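Side-chain contact in PCF11 protein (Saccharomyces cerevisiae, PDB 1SZ9), which probably takes part in 3'-end processing of messenger RNA by recognising the carboxy-terminal domain of RNA polymerase II: residues A[29-34]-A[72-77]. Numbering follows the deposited sequence.
Sequences TLTKLA and KNVGSP
Val74 meets Thr31 and Ala34 across a small apolar contact between helix 24-36 and the C-terminal part of helix 57-73 with the residues that follow. From CB, the valine side chain forks into two methyls; CG2 makes the close contacts and CG1 a looser one. CG2 reaches into the angle between the Thr31 side chain and its backbone. It lies 3.7 Å from Thr31 O and 3.8 Å from Thr31 CG2. The same methyl also comes within 4.4 Å of Ala34 CB, one helical turn further on. The other branch, CG1, is anti to the backbone N (chi1 -172°) and stops 4.3 Å from Ala34 O. That carbonyl oxygen is hydrogen-bonded to Tyr78 OH.

Both segments belong to the CID domain, a right-handed superhelical stack of helices, related to armadillo repeats. Gly75, with its positive phi, is the first residue to leave helical geometry, so Val74 lies just before the chain departs from the helical path.

On Thr31, the two branches split apolar from polar contacts. CG2 is anti to the backbone N and also touches Asn73 CB at 3.9 Å. OG1 sits beside the backbone N instead, with hydrogen bonds to Ile27 O in its own helix and Ser69 OG in helix 57-73. Asn73 presents its CB to the threonine methyl, while its ND2 makes a weak hydrogen bond to the same Ser69 OG.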
loop_
_atom_site.group_PDB
_atom_site.type_symbol
_atom_site.label_atom_id
_atom_site.label_comp_id
_atom_site.label_asym_id
_atom_site.label_seq_id
_atom_site.Cartn_x
_atom_site.Cartn_y
_atom_site.Cartn_z
ATOM N N THR A 29 8.498 5.724 -9.970
ATOM C CA THR A 29 9.913 5.696 -9.628
ATOM C C THR A 29 10.134 4.842 -8.381
ATOM O O THR A 29 11.101 4.079 -8.316
ATOM C CB THR A 29 10.469 7.134 -9.446
ATOM O OG1 THR A 29 10.420 7.811 -10.714
ATOM C CG2 THR A 29 11.919 7.105 -8.954
ATOM N N LEU A 30 9.244 4.949 -7.397
ATOM C CA LEU A 30 9.364 4.122 -6.195
ATOM C C LEU A 30 9.189 2.623 -6.555
ATOM O O LEU A 30 9.833 1.756 -5.962
ATOM C CB LEU A 30 8.308 4.525 -5.151
ATOM C CG LEU A 30 8.487 5.880 -4.444
ATOM C CD1 LEU A 30 7.237 6.208 -3.587
ATOM C CD2 LEU A 30 9.761 5.827 -3.558
ATOM N N THR A 31 8.322 2.334 -7.530
ATOM C CA THR A 31 8.063 0.959 -7.961
ATOM C C THR A 31 9.311 0.384 -8.650
ATOM O O THR A 31 9.662 -0.772 -8.447
ATOM C CB THR A 31 6.855 0.922 -8.939
ATOM O OG1 THR A 31 5.725 1.529 -8.300
ATOM C CG2 THR A 31 6.497 -0.528 -9.343
ATOM N N LYS A 32 9.977 1.203 -9.463
ATOM C CA LYS A 32 11.185 0.778 -10.160
ATOM C C LYS A 32 12.308 0.530 -9.141
ATOM O O LYS A 32 13.066 -0.423 -9.273
ATOM C CB LYS A 32 11.608 1.844 -11.180
ATOM C CG LYS A 32 10.673 1.959 -12.378
ATOM C CD LYS A 32 10.952 3.239 -13.182
ATOM C CE LYS A 32 12.361 3.238 -13.759
ATOM N NZ LYS A 32 12.603 4.433 -14.592
ATOM N N LEU A 33 12.411 1.384 -8.125
ATOM C CA LEU A 33 13.421 1.185 -7.086
ATOM C C LEU A 33 13.146 -0.140 -6.343
ATOM O O LEU A 33 14.074 -0.864 -5.960
ATOM C CB LEU A 33 13.398 2.350 -6.080
ATOM C CG LEU A 33 14.079 3.669 -6.482
ATOM C CD1 LEU A 33 13.774 4.771 -5.462
ATOM C CD2 LEU A 33 15.600 3.438 -6.568
ATOM N N ALA A 34 11.869 -0.444 -6.132
ATOM C CA ALA A 34 11.489 -1.667 -5.430
ATOM C C ALA A 34 11.807 -2.904 -6.291
ATOM O O ALA A 34 12.204 -3.937 -5.779
ATOM C CB ALA A 34 10.001 -1.619 -5.067
ATOM N N LYS A 72 1.313 -4.772 -7.160
ATOM C CA LYS A 72 0.746 -5.159 -8.451
ATOM C C LYS A 72 1.763 -5.303 -9.591
ATOM O O LYS A 72 1.591 -6.136 -10.474
ATOM C CB LYS A 72 -0.303 -4.145 -8.886
ATOM C CG LYS A 72 -1.672 -4.371 -8.272
ATOM C CD LYS A 72 -2.648 -3.319 -8.747
ATOM C CE LYS A 72 -4.055 -3.573 -8.213
ATOM N NZ LYS A 72 -4.916 -2.410 -8.547
ATOM N N ASN A 73 2.815 -4.495 -9.576
ATOM C CA ASN A 73 3.787 -4.529 -10.662
ATOM C C ASN A 73 5.063 -5.290 -10.387
ATOM O O ASN A 73 5.696 -5.784 -11.318
ATOM C CB ASN A 73 4.113 -3.102 -11.102
ATOM C CG ASN A 73 2.875 -2.355 -11.555
ATOM O OD1 ASN A 73 2.158 -2.819 -12.439
ATOM N ND2 ASN A 73 2.610 -1.205 -10.946
ATOM N N VAL A 74 5.455 -5.359 -9.122
ATOM C CA VAL A 74 6.654 -6.089 -8.759
ATOM C C VAL A 74 6.218 -7.454 -8.238
ATOM O O VAL A 74 6.734 -8.480 -8.677
ATOM C CB VAL A 74 7.476 -5.361 -7.671
ATOM C CG1 VAL A 74 8.823 -6.074 -7.464
ATOM C CG2 VAL A 74 7.721 -3.911 -8.082
ATOM N N GLY A 75 5.251 -7.455 -7.320
ATOM C CA GLY A 75 4.757 -8.693 -6.737
ATOM C C GLY A 75 5.630 -9.122 -5.577
ATOM O O GLY A 75 5.982 -8.305 -4.728
ATOM N N SER A 76 5.997 -10.401 -5.540
ATOM C CA SER A 76 6.838 -10.916 -4.473
ATOM C C SER A 76 8.192 -10.203 -4.459
ATOM O O SER A 76 8.694 -9.790 -5.492
ATOM C CB SER A 76 7.051 -12.427 -4.640
ATOM O OG SER A 76 7.747 -12.953 -3.506
ATOM N N PRO A 77 8.792 -10.035 -3.275
ATOM C CA PRO A 77 8.319 -10.452 -1.945
ATOM C C PRO A 77 7.422 -9.406 -1.256
ATOM O O PRO A 77 6.982 -9.586 -0.104
ATOM C CB PRO A 77 9.618 -10.653 -1.192
ATOM C CG PRO A 77 10.422 -9.500 -1.681
ATOM C CD PRO A 77 10.160 -9.498 -3.191
#